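Local coordinates for protein glutathione S-transferase (Burkholderia xenovorans, PDB 2DSA) that probably transfers glutathione to electrophilic substrates and, as a bacterial glutathione S-transferase, reductively dechlorinates metabolites of polychlorinated biphenyls, at residues Q135-L140 / P176-F181. Numbering follows the deposited sequence.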
ATOM      1  N   GLN A 135      11.856  13.225  -0.064  1.00 39.94           N
ATOM      2  CA  GLN A 135      11.597  12.723  -1.410  1.00 39.90           C
ATOM      3  C   GLN A 135      10.328  13.344  -2.028  1.00 39.75           C
ATOM      4  O   GLN A 135      10.311  13.688  -3.215  1.00 39.87           O
ATOM      5  CB  GLN A 135      11.524  11.196  -1.419  1.00 39.98           C
ATOM      6  CG  GLN A 135      11.329  10.584  -2.814  1.00 39.48           C
ATOM      7  CD  GLN A 135      11.098   9.089  -2.775  1.00 40.08           C
ATOM      8  OE1 GLN A 135      11.172   8.449  -1.709  1.00 41.53           O
ATOM      9  NE2 GLN A 135      10.800   8.514  -3.934  1.00 39.16           N
ATOM     10  N   VAL A 136       9.285  13.507  -1.218  1.00 39.60           N
ATOM     11  CA  VAL A 136       8.019  14.079  -1.703  1.00 39.21           C
ATOM     12  C   VAL A 136       8.129  15.577  -1.951  1.00 39.62           C
ATOM     13  O   VAL A 136       7.540  16.098  -2.900  1.00 39.85           O
ATOM     14  CB  VAL A 136       6.842  13.794  -0.737  1.00 38.95           C
ATOM     15  CG1 VAL A 136       5.531  14.202  -1.365  1.00 37.91           C
ATOM     16  CG2 VAL A 136       6.813  12.327  -0.370  1.00 38.39           C
ATOM     17  N   ALA A 137       8.878  16.268  -1.092  1.00 40.12           N
ATOM     18  CA  ALA A 137       9.115  17.695  -1.262  1.00 40.14           C
ATOM     19  C   ALA A 137       9.841  17.974  -2.574  1.00 40.52           C
ATOM     20  O   ALA A 137       9.499  18.921  -3.286  1.00 40.47           O
ATOM     21  CB  ALA A 137       9.887  18.254  -0.078  1.00 40.16           C
ATOM     22  N   ARG A 138      10.818  17.132  -2.910  1.00 41.13           N
ATOM     23  CA  ARG A 138      11.511  17.258  -4.193  1.00 42.21           C
ATOM     24  C   ARG A 138      10.573  16.991  -5.371  1.00 41.78           C
ATOM     25  O   ARG A 138      10.648  17.673  -6.404  1.00 40.95           O
ATOM     26  CB  ARG A 138      12.756  16.374  -4.233  1.00 42.33           C
ATOM     27  CG  ARG A 138      13.806  16.816  -3.206  1.00 44.43           C
ATOM     28  CD  ARG A 138      15.179  16.150  -3.386  1.00 44.53           C
ATOM     29  NE  ARG A 138      15.129  14.698  -3.186  1.00 49.12           N
ATOM     30  CZ  ARG A 138      15.218  14.081  -2.007  1.00 49.90           C
ATOM     31  NH1 ARG A 138      15.358  14.787  -0.879  1.00 49.25           N
ATOM     32  NH2 ARG A 138      15.163  12.751  -1.962  1.00 48.96           N
ATOM     33  N   GLN A 139       9.669  16.019  -5.198  1.00 41.83           N
ATOM     34  CA  GLN A 139       8.686  15.672  -6.227  1.00 41.62           C
ATOM     35  C   GLN A 139       7.750  16.856  -6.487  1.00 42.09           C
ATOM     36  O   GLN A 139       7.409  17.145  -7.625  1.00 42.32           O
ATOM     37  CB  GLN A 139       7.894  14.420  -5.811  1.00 41.75           C
ATOM     38  CG  GLN A 139       6.786  13.954  -6.797  1.00 40.53           C
ATOM     39  CD  GLN A 139       7.316  13.284  -8.073  1.00 40.50           C
ATOM     40  OE1 GLN A 139       6.614  13.236  -9.087  1.00 41.69           O
ATOM     41  NE2 GLN A 139       8.538  12.759  -8.027  1.00 37.42           N
ATOM     42  N   LEU A 140       7.376  17.558  -5.421  1.00 42.80           N
ATOM     43  CA  LEU A 140       6.427  18.663  -5.507  1.00 43.44           C
ATOM     44  C   LEU A 140       7.078  20.042  -5.711  1.00 44.30           C
ATOM     45  O   LEU A 140       6.386  21.069  -5.715  1.00 43.76           O
ATOM     46  CB  LEU A 140       5.477  18.644  -4.300  1.00 43.09           C
ATOM     47  CG  LEU A 140       4.495  17.461  -4.238  1.00 42.96           C
ATOM     48  CD1 LEU A 140       3.848  17.367  -2.877  1.00 40.54           C
ATOM     49  CD2 LEU A 140       3.421  17.525  -5.338  1.00 42.19           C
ATOM     50  N   PRO A 176       9.264  23.660   2.238  1.00 40.71           N
ATOM     51  CA  PRO A 176       8.346  24.669   1.728  1.00 40.48           C
ATOM     52  C   PRO A 176       7.443  24.208   0.575  1.00 40.21           C
ATOM     53  O   PRO A 176       6.323  24.691   0.468  1.00 40.21           O
ATOM     54  CB  PRO A 176       9.280  25.805   1.273  1.00 40.73           C
ATOM     55  CG  PRO A 176      10.654  25.270   1.340  1.00 39.66           C
ATOM     56  CD  PRO A 176      10.654  24.159   2.282  1.00 40.91           C
ATOM     57  N   SER A 177       7.911  23.292  -0.273  1.00 39.81           N
ATOM     58  CA  SER A 177       7.064  22.757  -1.364  1.00 39.28           C
ATOM     59  C   SER A 177       5.857  21.923  -0.857  1.00 39.10           C
ATOM     60  O   SER A 177       4.819  21.847  -1.530  1.00 39.01           O
ATOM     61  CB  SER A 177       7.898  21.973  -2.389  1.00 38.79           C
ATOM     62  OG  SER A 177       8.327  20.738  -1.843  1.00 38.48           O
ATOM     63  N   LEU A 178       5.994  21.334   0.331  1.00 38.98           N
ATOM     64  CA  LEU A 178       4.912  20.583   0.978  1.00 38.75           C
ATOM     65  C   LEU A 178       3.852  21.496   1.596  1.00 39.07           C
ATOM     66  O   LEU A 178       2.655  21.196   1.532  1.00 38.83           O
ATOM     67  CB  LEU A 178       5.451  19.609   2.036  1.00 38.35           C
ATOM     68  CG  LEU A 178       6.394  18.494   1.548  1.00 38.82           C
ATOM     69  CD1 LEU A 178       6.807  17.597   2.693  1.00 34.82           C
ATOM     70  CD2 LEU A 178       5.740  17.672   0.429  1.00 37.45           C
ATOM     71  N   GLN A 179       4.296  22.590   2.214  1.00 39.01           N
ATOM     72  CA  GLN A 179       3.396  23.638   2.712  1.00 38.63           C
ATOM     73  C   GLN A 179       2.662  24.329   1.568  1.00 38.51           C
ATOM     74  O   GLN A 179       1.484  24.647   1.681  1.00 38.19           O
ATOM     75  CB  GLN A 179       4.175  24.665   3.528  1.00 38.42           C
ATOM     76  CG  GLN A 179       4.745  24.114   4.811  1.00 38.39           C
ATOM     77  CD  GLN A 179       5.760  25.039   5.437  1.00 39.15           C
ATOM     78  OE1 GLN A 179       6.554  25.675   4.740  1.00 37.43           O
ATOM     79  NE2 GLN A 179       5.758  25.102   6.767  1.00 38.37           N
ATOM     80  N   ALA A 180       3.375  24.565   0.472  1.00 39.02           N
ATOM     81  CA  ALA A 180       2.780  25.112  -0.743  1.00 38.97           C
ATOM     82  C   ALA A 180       1.704  24.168  -1.280  1.00 39.18           C
ATOM     83  O   ALA A 180       0.633  24.612  -1.696  1.00 39.48           O
ATOM     84  CB  ALA A 180       3.846  25.353  -1.793  1.00 39.10           C
ATOM     85  N   PHE A 181       1.997  22.870  -1.248  1.00 39.31           N
ATOM     86  CA  PHE A 181       1.054  21.831  -1.668  1.00 39.39           C
ATOM     87  C   PHE A 181      -0.187  21.809  -0.774  1.00 39.63           C
ATOM     88  O   PHE A 181      -1.302  21.699  -1.273  1.00 39.57           O
ATOM     89  CB  PHE A 181       1.760  20.465  -1.697  1.00 39.17           C
ATOM     90  CG  PHE A 181       0.828  19.288  -1.837  1.00 38.59           C
ATOM     91  CD1 PHE A 181       0.450  18.827  -3.095  1.00 38.59           C
ATOM     92  CD2 PHE A 181       0.356  18.619  -0.705  1.00 37.79           C
ATOM     93  CE1 PHE A 181      -0.399  17.729  -3.220  1.00 37.48           C
ATOM     94  CE2 PHE A 181      -0.491  17.528  -0.821  1.00 36.54           C
ATOM     95  CZ  PHE A 181      -0.865  17.082  -2.075  1.00 37.62           C
TER
HETATM   96  O   HOH W   1       4.576  22.345  -4.216  1.00 34.30           O
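Ala137 and Ser177 bring the C-terminal end of helix 119-139 against the first turn of helix 176-186, the two short axes passing 8.3 Å apart at 66° and the CA atoms of this pair lying 5.5 Å from each other. Such closeness suits small side chains, and the serine uses it to reach backbone: Ser177 OG donates to Ala137 O over 2.6 Å. The hydroxyl comes at the carbonyl from its side, at a C=O...OG angle of 110° and tilted 23° from the carbonyl plane, and is swung there by a chi1 of 72° that sets OG between its own N and carbonyl carbon. In the last helical turn, Ala137 O also receives a weak bond from Leu140 N. A water adds a second polar link, donating to both Leu140 O and Ser177 O.

Beside these bonds the contact is apolar. Leu178 lies against the helix with CG 3.9 Å from Ala137 CB, while its CD2 branch meets Val136 CG1 at about the same distance. Leu140 CD1 also touches that branch and sits over one face of the Phe181 ring, a CH-pi contact 4.1 Å from CD1 to the centroid. Leu158 of helix 153-163 packs on Val136, Leu140 and Phe181, so three helices converge here, an arrangement characteristic of the all-helical C-terminal domain of the glutathione S-transferase fold.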